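PDB 6COJ: probable CoA-transferase alpha subunit, which belongs to the coenzyme A transferase family and, paired with a second type of chain, probably acts on a CoA thioester of a ring-bearing acid, like the one bound here. Local coordinates for residues A[28-33]-A[179-184]; A[36-41]-A[45-50]; A[285-290]-A[297-302]. The protein carries 1 engineered substitution. All coordinates share one frame; numbering follows the deposited sequence.

Contact 1. Residues A[28-33]-A[179-184]; sequences GELRSG and AALVHL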
# COMPACT_ATOMS: atom_id res chain seq x y z
N GLY A 28 12.74 8.83 27.62
CA GLY A 28 12.15 8.67 28.94
C GLY A 28 10.78 8.00 28.93
O GLY A 28 10.33 7.53 29.98
N GLU A 29 10.11 7.97 27.78
CA GLU A 29 8.85 7.25 27.62
C GLU A 29 9.05 5.79 27.26
O GLU A 29 8.07 5.02 27.26
CB GLU A 29 8.01 7.90 26.51
CG GLU A 29 7.50 9.29 26.85
CD GLU A 29 6.75 9.31 28.16
OE1 GLU A 29 7.21 9.99 29.10
OE2 GLU A 29 5.70 8.64 28.26
N LEU A 30 10.27 5.38 26.94
CA LEU A 30 10.58 4.00 26.61
C LEU A 30 10.97 3.24 27.87
O LEU A 30 11.32 3.83 28.90
CB LEU A 30 11.71 3.93 25.59
CG LEU A 30 11.48 4.78 24.33
CD1 LEU A 30 12.71 4.70 23.44
CD2 LEU A 30 10.22 4.33 23.58
N ARG A 31 10.89 1.92 27.80
CA ARG A 31 11.19 1.07 28.94
C ARG A 31 11.99 -0.13 28.47
O ARG A 31 11.82 -0.61 27.35
CB ARG A 31 9.90 0.56 29.61
CG ARG A 31 8.95 1.65 30.07
CD ARG A 31 9.51 2.38 31.28
NE ARG A 31 8.54 3.32 31.84
CZ ARG A 31 8.52 4.62 31.57
NH1 ARG A 31 7.61 5.40 32.12
NH2 ARG A 31 9.42 5.14 30.75
N SER A 32 12.86 -0.62 29.35
CA SER A 32 13.58 -1.85 29.06
C SER A 32 12.58 -2.96 28.76
O SER A 32 11.49 -3.01 29.34
CB SER A 32 14.48 -2.23 30.24
OG SER A 32 15.51 -1.27 30.40
N GLY A 33 12.95 -3.84 27.84
CA GLY A 33 12.09 -4.94 27.45
C GLY A 33 11.12 -4.64 26.34
O GLY A 33 10.41 -5.55 25.90
N ALA A 179 6.92 0.63 20.59
CA ALA A 179 7.28 1.98 20.21
C ALA A 179 7.90 1.98 18.82
O ALA A 179 8.42 0.97 18.35
CB ALA A 179 8.24 2.61 21.23
N ALA A 180 7.80 3.14 18.17
CA ALA A 180 8.50 3.38 16.91
C ALA A 180 9.30 4.67 17.03
O ALA A 180 8.83 5.65 17.63
CB ALA A 180 7.51 3.52 15.73
N LEU A 181 10.50 4.65 16.46
CA LEU A 181 11.38 5.82 16.37
C LEU A 181 11.65 6.06 14.90
O LEU A 181 12.17 5.17 14.21
CB LEU A 181 12.70 5.57 17.11
CG LEU A 181 12.61 5.07 18.55
CD1 LEU A 181 14.01 4.73 19.06
CD2 LEU A 181 11.96 6.11 19.43
N VAL A 182 11.27 7.23 14.39
CA VAL A 182 11.48 7.57 12.98
C VAL A 182 11.98 9.00 12.89
O VAL A 182 11.75 9.82 13.78
CB VAL A 182 10.19 7.39 12.13
CG1 VAL A 182 9.67 5.94 12.20
CG2 VAL A 182 9.10 8.37 12.57
N HIS A 183 12.68 9.30 11.80
CA HIS A 183 13.21 10.64 11.53
C HIS A 183 12.73 11.10 10.16
O HIS A 183 12.88 10.38 9.17
CB HIS A 183 14.74 10.65 11.52
CG HIS A 183 15.32 12.02 11.37
ND1 HIS A 183 15.42 12.90 12.43
CD2 HIS A 183 15.81 12.67 10.29
CE1 HIS A 183 15.96 14.03 12.01
NE2 HIS A 183 16.22 13.91 10.72
N LEU A 184 12.18 12.31 10.10
CA LEU A 184 11.65 12.87 8.87
C LEU A 184 12.20 14.28 8.65
O LEU A 184 12.86 14.87 9.51
CB LEU A 184 10.11 12.84 8.84
CG LEU A 184 9.58 11.43 8.57
CD1 LEU A 184 8.10 11.34 8.90
CD2 LEU A 184 9.82 11.03 7.11
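Leu30 lays its two methyl groups on the near side of strand 177-184, and these apolar touches are all that join residues 28-33 to 179-184. The CD2 methyl meets the CB of Ala179 at 3.5 Å, a close methyl-to-methyl approach. On the other branch, CD1 lies 4.3 Å from CD2 of Leu181, a looser touch made two residues further along the strand. CB of Leu30 points toward the strand, and with CG anti to the carbonyl carbon (chi1 -53°) the two methyls are spread over Ala179 and Leu181. Ala179 is small enough to let the leucine come down close to the sheet, whereas Leu181 reaches the contact with its side-chain end. Phe214 of strand 213-217 packs against both Leu30 and Leu181, so the patch spreads over two neighbouring strands. All three touching residues are buried.

The fold here is an open, parallel alpha/beta sheet, in keeping with the Rossmann-like clan of the family. Residues 28-33 carry the chain from helix 23-28 into strand 35-38, the direct neighbour of strand 177-184.

None of the polar bonds crosses between the two segments. Locally, the guanidinium group of Arg31 folds back over its own chain, and NH2 donates to Gly28 O at 2.7 Å and to Leu30 O at 3.0 Å. Both oxygens lie in the guanidinium plane, although the nitrogen stands above the plane of each carbonyl. One nitrogen thus links the carbonyls of Gly28 and Leu30. Leading outward, Ser32 OG accepts a hydrogen bond from Thr60 N, and Gly33, at a positive phi of 88°, turns the chain toward strand 35-38.

Contact 2. Residues A[36-41]-A[45-50]; sequences IGIGGW and RKPMAL. With F8G (S-{(3R,5R,9R)-1-[(2R,3S,4R,5R)-5-(6-amino-9H-purin-9-yl)-4-hydroxy-3-(phosphonooxy)tetrahydrofuran-2-yl]-3,5,9-trihydroxy-8,8-dimethyl-3,5-dioxido-10,14-dioxo-2,4,6-trioxa-11,15-diaza-3lambda~5~,5lambda~5~-diphosphaheptadecan-17-yl} (5R,10R)-7-hydroxy-10-methyl-2-oxo-1-oxaspiro[4.5]dec-6-ene-6-carbothioate (non-preferred name)), chain E.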
# COMPACT_ATOMS: atom_id res chain seq x y z
N ILE A 36 10.78 -2.33 19.88
CA ILE A 36 10.88 -1.01 19.26
C ILE A 36 11.20 -1.18 17.79
O ILE A 36 12.15 -1.89 17.42
CB ILE A 36 11.95 -0.15 19.96
CG1 ILE A 36 11.61 -0.01 21.44
CG2 ILE A 36 12.06 1.23 19.28
CD1 ILE A 36 12.55 0.92 22.20
N GLY A 37 10.42 -0.52 16.94
CA GLY A 37 10.71 -0.46 15.52
C GLY A 37 11.49 0.81 15.23
O GLY A 37 11.20 1.87 15.78
N ILE A 38 12.51 0.69 14.39
CA ILE A 38 13.33 1.83 14.02
C ILE A 38 13.21 2.05 12.51
O ILE A 38 13.44 1.11 11.73
CB ILE A 38 14.80 1.64 14.44
CG1 ILE A 38 14.87 1.35 15.94
CG2 ILE A 38 15.59 2.90 14.09
CD1 ILE A 38 16.27 1.12 16.45
N GLY A 39 12.86 3.27 12.13
CA GLY A 39 12.59 3.61 10.74
C GLY A 39 13.84 3.74 9.89
O GLY A 39 14.92 3.24 10.23
N GLY A 40 13.68 4.42 8.76
CA GLY A 40 14.77 4.48 7.80
C GLY A 40 15.05 3.12 7.19
O GLY A 40 14.21 2.21 7.18
N TRP A 41 16.28 2.97 6.69
CA TRP A 41 16.66 1.78 5.94
C TRP A 41 18.18 1.73 5.82
O TRP A 41 18.77 2.63 5.23
CB TRP A 41 16.04 1.87 4.54
CG TRP A 41 16.46 0.82 3.55
CD1 TRP A 41 17.66 0.72 2.89
CD2 TRP A 41 15.64 -0.24 3.04
NE1 TRP A 41 17.64 -0.36 2.03
CE2 TRP A 41 16.41 -0.95 2.10
CE3 TRP A 41 14.33 -0.67 3.31
CZ2 TRP A 41 15.91 -2.06 1.41
CZ3 TRP A 41 13.84 -1.77 2.63
CH2 TRP A 41 14.63 -2.45 1.69
N ARG A 45 18.37 7.75 6.46
CA ARG A 45 17.38 8.44 7.30
C ARG A 45 17.04 7.68 8.57
O ARG A 45 15.88 7.52 8.94
CB ARG A 45 16.14 8.88 6.52
CG ARG A 45 15.59 10.21 7.05
CD ARG A 45 14.35 10.71 6.29
NE ARG A 45 13.24 9.77 6.48
CZ ARG A 45 12.58 9.13 5.52
NH1 ARG A 45 12.84 9.35 4.23
NH2 ARG A 45 11.64 8.26 5.87
N LYS A 46 18.09 7.23 9.26
CA LYS A 46 17.88 6.62 10.55
C LYS A 46 17.71 7.70 11.61
O LYS A 46 18.31 8.77 11.51
CB LYS A 46 19.10 5.77 10.90
CG LYS A 46 19.14 4.47 10.12
CD LYS A 46 18.07 3.53 10.62
CE LYS A 46 18.03 2.24 9.84
NZ LYS A 46 17.01 1.36 10.45
N PRO A 47 16.88 7.45 12.65
CA PRO A 47 16.75 8.41 13.77
C PRO A 47 17.94 8.30 14.71
O PRO A 47 17.85 7.84 15.86
CB PRO A 47 15.43 7.98 14.42
CG PRO A 47 15.40 6.49 14.20
CD PRO A 47 15.98 6.29 12.81
N MET A 48 19.11 8.72 14.21
CA MET A 48 20.36 8.49 14.92
C MET A 48 20.46 9.31 16.20
O MET A 48 21.04 8.85 17.19
CB MET A 48 21.55 8.77 14.00
CG MET A 48 21.66 7.86 12.80
SD MET A 48 21.95 6.13 13.21
CE MET A 48 23.70 6.19 13.61
N ALA A 49 19.89 10.52 16.21
CA ALA A 49 19.85 11.29 17.45
C ALA A 49 19.03 10.57 18.51
O ALA A 49 19.42 10.53 19.68
CB ALA A 49 19.32 12.71 17.18
N LEU A 50 17.90 9.97 18.12
CA LEU A 50 17.12 9.20 19.09
C LEU A 50 17.89 7.96 19.55
O LEU A 50 17.85 7.60 20.73
CB LEU A 50 15.75 8.84 18.51
CG LEU A 50 14.72 9.99 18.52
CD1 LEU A 50 13.56 9.72 17.54
CD2 LEU A 50 14.17 10.24 19.94
C4 F8G E . 34.81 -17.43 6.53
C5 F8G E . 34.10 -18.70 6.34
C6 F8G E . 33.61 -19.41 7.55
C8 F8G E . 34.71 -17.90 4.40
N1 F8G E . 33.83 -18.86 8.77
N3 F8G E . 35.00 -16.92 7.77
C1' F8G E . 35.86 -15.74 5.07
C2 F8G E . 34.53 -17.59 8.98
C2' F8G E . 36.90 -15.77 3.96
C3' F8G E . 36.88 -14.34 3.49
C4' F8G E . 35.42 -13.97 3.59
C5' F8G E . 34.73 -14.28 2.28
CAA F8G E . 14.61 -7.00 -3.86
CAB F8G E . 16.09 -7.30 -3.85
CAC F8G E . 16.93 -6.84 -2.89
CAD F8G E . 16.52 -5.70 -1.98
CAE F8G E . 15.14 -5.15 -2.36
CAF F8G E . 14.17 -6.28 -2.61
CAG F8G E . 18.23 -7.49 -2.68
CAI F8G E . 14.57 -4.22 -1.30
CAK F8G E . 17.54 -4.54 -1.88
CAL F8G E . 18.10 -4.50 -0.45
CAM F8G E . 17.38 -5.64 0.21
CAQ F8G E . 20.38 -9.15 -2.88
CAR F8G E . 21.45 -8.19 -3.37
CAT F8G E . 23.63 -9.22 -3.20
CAU F8G E . 24.98 -9.14 -2.50
CAV F8G E . 25.81 -10.42 -2.63
CAX F8G E . 28.14 -9.84 -2.72
CAY F8G E . 29.48 -9.76 -2.04
CAZ F8G E . 30.42 -10.89 -2.49
CBA F8G E . 31.67 -10.86 -1.61
CBM F8G E . 29.72 -12.23 -2.30
CBN F8G E . 30.86 -10.72 -3.94
N6 F8G E . 32.96 -20.59 7.44
N7 F8G E . 34.08 -18.93 5.01
N9 F8G E . 35.15 -17.01 5.31
NAS F8G E . 22.71 -8.39 -2.70
NAW F8G E . 27.11 -10.26 -1.99
O2' F8G E . 38.19 -16.16 4.44
O3' F8G E . 37.53 -13.52 4.45
O4' F8G E . 34.89 -14.79 4.63
O5' F8G E . 35.25 -13.43 1.27
OAH F8G E . 16.49 -7.98 -4.77
OAJ F8G E . 18.94 -7.10 -1.76
OAN F8G E . 17.53 -6.07 1.34
OAO F8G E . 16.42 -6.25 -0.67
OBB F8G E . 31.22 -10.97 -0.27
OBD F8G E . 32.99 -12.31 1.05
OBJ F8G E . 23.41 -9.96 -4.15
OBK F8G E . 27.99 -9.52 -3.89
OBL F8G E . 30.09 -8.49 -2.30
OBO F8G E . 31.49 -10.74 2.21
OBP F8G E . 33.23 -9.73 0.73
OBQ F8G E . 34.83 -11.86 -0.72
OBR F8G E . 33.72 -14.10 -0.61
OCI F8G E . 39.45 -12.07 5.25
OCJ F8G E . 39.89 -14.24 4.14
OCK F8G E . 39.03 -12.31 2.81
PBC F8G E . 32.27 -10.88 0.94
PBE F8G E . 34.20 -12.90 0.17
PCH F8G E . 39.02 -13.01 4.15
SAP F8G E . 18.83 -8.75 -3.62
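Lys46 swings its chain alongside the backbone of Gly39 and donates from NZ to Gly39 O at 2.8 Å, the one hydrogen bond between residues 36-41 and 45-50. The nitrogen sits nearly in line with the carbonyl, at a C=O...N angle of 160°. The chain is bent at chi2 (-72°) and extended beyond, which brings CE to 3.7 Å from Trp41 N. Beside it, CG2 of Ile38 meets CG of Pro47 at 3.6 Å, an apolar touch between strand end and proline ring. Gly40 CA makes a CH...O contact of 3.4 Å with Arg45 O; a CB here would lie only 2.5 Å from that oxygen, and the positive phi also favours glycine.

Trp41, turned away from residues 45-50, enters the ligand pocket at the ring of the acyl group, where its CH2 lies 3.5 Å from the methyl carbon CAI of F8G, which comes in at the edge of the indole. An aromatic side chain of a neighbouring subunit stacks on this ring.

In the second shell, Lys46 NZ also forms a salt bridge with Asp71 and a hydrogen bond to Tyr67 O, while the Arg45 guanidinium bonds to His183 O and Asp203. A methionine in place of Lys46 would probably leave the Gly39 carbonyl and the Asp71 carboxylate without their buried cationic mate, and the glycine loop leading to Trp41 less firmly held.

Pro47 is the N-cap of helix 48-56 and the centre of an inverse gamma turn, closed by a weak bond from Met48 N to Lys46 O. The contact forms the first connection of the beta-alpha-beta unit 35-38, 48-56, 62-65: strand 35-38 lies between strands 62-65 and 177-184 in the parallel sheet, and past its end the chain turns back into helix 48-56, beside helices 23-28 and 70-77.

Contact 3. Residues A[285-290]-A[297-302]; sequences VATYLS and QAAVKK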
# COMPACT_ATOMS: atom_id res chain seq x y z
N VAL A 285 33.77 6.63 21.78
CA VAL A 285 32.77 6.91 22.81
C VAL A 285 33.10 8.21 23.53
O VAL A 285 32.24 9.06 23.74
CB VAL A 285 32.67 5.72 23.78
CG1 VAL A 285 31.93 6.10 25.05
CG2 VAL A 285 32.00 4.54 23.09
N ALA A 286 34.37 8.38 23.94
CA ALA A 286 34.76 9.58 24.66
C ALA A 286 34.51 10.84 23.84
O ALA A 286 34.06 11.86 24.37
CB ALA A 286 36.23 9.50 25.08
N THR A 287 34.79 10.78 22.54
CA THR A 287 34.68 11.97 21.71
C THR A 287 33.24 12.24 21.26
O THR A 287 32.81 13.40 21.23
CB THR A 287 35.60 11.86 20.49
OG1 THR A 287 36.96 11.75 20.93
CG2 THR A 287 35.47 13.09 19.59
N TYR A 288 32.47 11.20 20.94
CA TYR A 288 31.19 11.38 20.26
C TYR A 288 29.97 10.99 21.07
O TYR A 288 28.90 11.57 20.86
CB TYR A 288 31.16 10.63 18.91
CG TYR A 288 32.25 11.11 17.99
CD1 TYR A 288 32.11 12.31 17.31
CD2 TYR A 288 33.44 10.41 17.86
CE1 TYR A 288 33.12 12.78 16.49
CE2 TYR A 288 34.45 10.87 17.04
CZ TYR A 288 34.28 12.06 16.36
OH TYR A 288 35.29 12.53 15.54
N LEU A 289 30.08 10.04 22.00
CA LEU A 289 28.90 9.44 22.61
C LEU A 289 28.83 9.65 24.12
O LEU A 289 28.03 8.98 24.79
CB LEU A 289 28.81 7.95 22.28
CG LEU A 289 28.88 7.57 20.79
CD1 LEU A 289 28.85 6.05 20.62
CD2 LEU A 289 27.74 8.22 20.02
N SER A 290 29.62 10.57 24.69
CA SER A 290 29.66 10.74 26.13
C SER A 290 29.04 12.05 26.60
O SER A 290 29.10 12.37 27.79
CB SER A 290 31.09 10.61 26.64
OG SER A 290 31.59 9.31 26.39
N GLN A 297 27.19 16.82 17.73
CA GLN A 297 27.17 17.59 16.50
C GLN A 297 28.40 18.47 16.38
O GLN A 297 28.98 18.61 15.29
CB GLN A 297 25.89 18.43 16.44
CG GLN A 297 24.60 17.61 16.28
CD GLN A 297 24.53 16.90 14.94
OE1 GLN A 297 25.14 17.33 13.97
NE2 GLN A 297 23.74 15.82 14.88
N ALA A 298 28.84 19.06 17.49
CA ALA A 298 30.07 19.85 17.46
C ALA A 298 31.27 18.99 17.11
O ALA A 298 32.14 19.40 16.32
CB ALA A 298 30.28 20.53 18.81
N ALA A 299 31.35 17.78 17.67
CA ALA A 299 32.50 16.92 17.42
C ALA A 299 32.50 16.42 15.98
O ALA A 299 33.56 16.26 15.37
CB ALA A 299 32.49 15.74 18.39
N VAL A 300 31.31 16.16 15.43
CA VAL A 300 31.22 15.73 14.05
C VAL A 300 31.64 16.84 13.11
O VAL A 300 32.30 16.60 12.09
CB VAL A 300 29.79 15.22 13.79
CG1 VAL A 300 29.40 15.43 12.34
CG2 VAL A 300 29.69 13.77 14.24
N LYS A 301 31.27 18.09 13.43
CA LYS A 301 31.71 19.21 12.61
C LYS A 301 33.22 19.36 12.65
O LYS A 301 33.86 19.61 11.61
CB LYS A 301 31.02 20.49 13.08
CG LYS A 301 31.34 21.72 12.25
CD LYS A 301 30.78 22.97 12.90
CE LYS A 301 31.49 24.22 12.39
NZ LYS A 301 30.62 25.43 12.46
N LYS A 302 33.82 19.19 13.83
CA LYS A 302 35.26 19.29 13.96
C LYS A 302 35.96 18.19 13.17
O LYS A 302 36.98 18.44 12.50
CB LYS A 302 35.62 19.24 15.45
CG LYS A 302 37.09 19.18 15.80
CD LYS A 302 37.23 19.15 17.32
CE LYS A 302 38.68 19.02 17.76
NZ LYS A 302 39.22 17.66 17.44
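Tyr288 sets the CD1 and CE1 atoms of its ring against the methyl of Ala299, which approaches obliquely, its CB 3.6 Å from both. With CG anti to the carbonyl carbon (chi1 -59°), the ring reaches Ala299. The backbone N of the next residue, Val300, lies near the ring plane at the edge, 4.0 Å from CE1 of Tyr288. CG2 of Val300 reaches CD1 of the tyrosine at 4.2 Å, the two side chains crossing at about a right angle. From its own helix, the CG2 methyl of Thr287 stands over one face of the ring, toward the rim, while Thr287 O comes within 3.7 Å of the Ala299 methyl carbon CB.

These residues bring together two consecutive helices, 278-288 and 293-306, joined by a short loop near the C-terminus; the small alanine lets them approach to 6.4 Å between the CA atoms of Tyr288 and Ala299. Phe267 meets the tyrosine ring edge-to-face, and Tyr296 and Phe303 of helix 293-306 also pack on it.

Val285 O accepts two bonds from opposite faces of its plane, from Leu289 N and from Ser290 OG, the latter at 2.7 Å. Leu289 itself packs on Arg52 and Leu55 of helix 48-56.

In the fold
Contacts 1 and 2 lie side by side in the parallel sheet, their centres 10 Å apart, and both segments of contact 2 fall, in sequence, between the two of contact 1. They touch directly: Ala179 O accepts from Gly37 N at 2.9 Å between neighbouring strands, and the bond from Arg45 NE to His183 O, 2.8 Å long, joins them a second time. Of the three, contact 2 reaches the ligand pocket, at the ring of the acyl group, through Trp41; Phe88 and Tyr97 line the same pocket. Contact 3 follows later in the chain, its centre about 19 Å from that of contact 2 and 23 Å from that of contact 1, with nearest atoms about 6 and 8 Å away. Helix 48-56 bridges contacts 2 and 3.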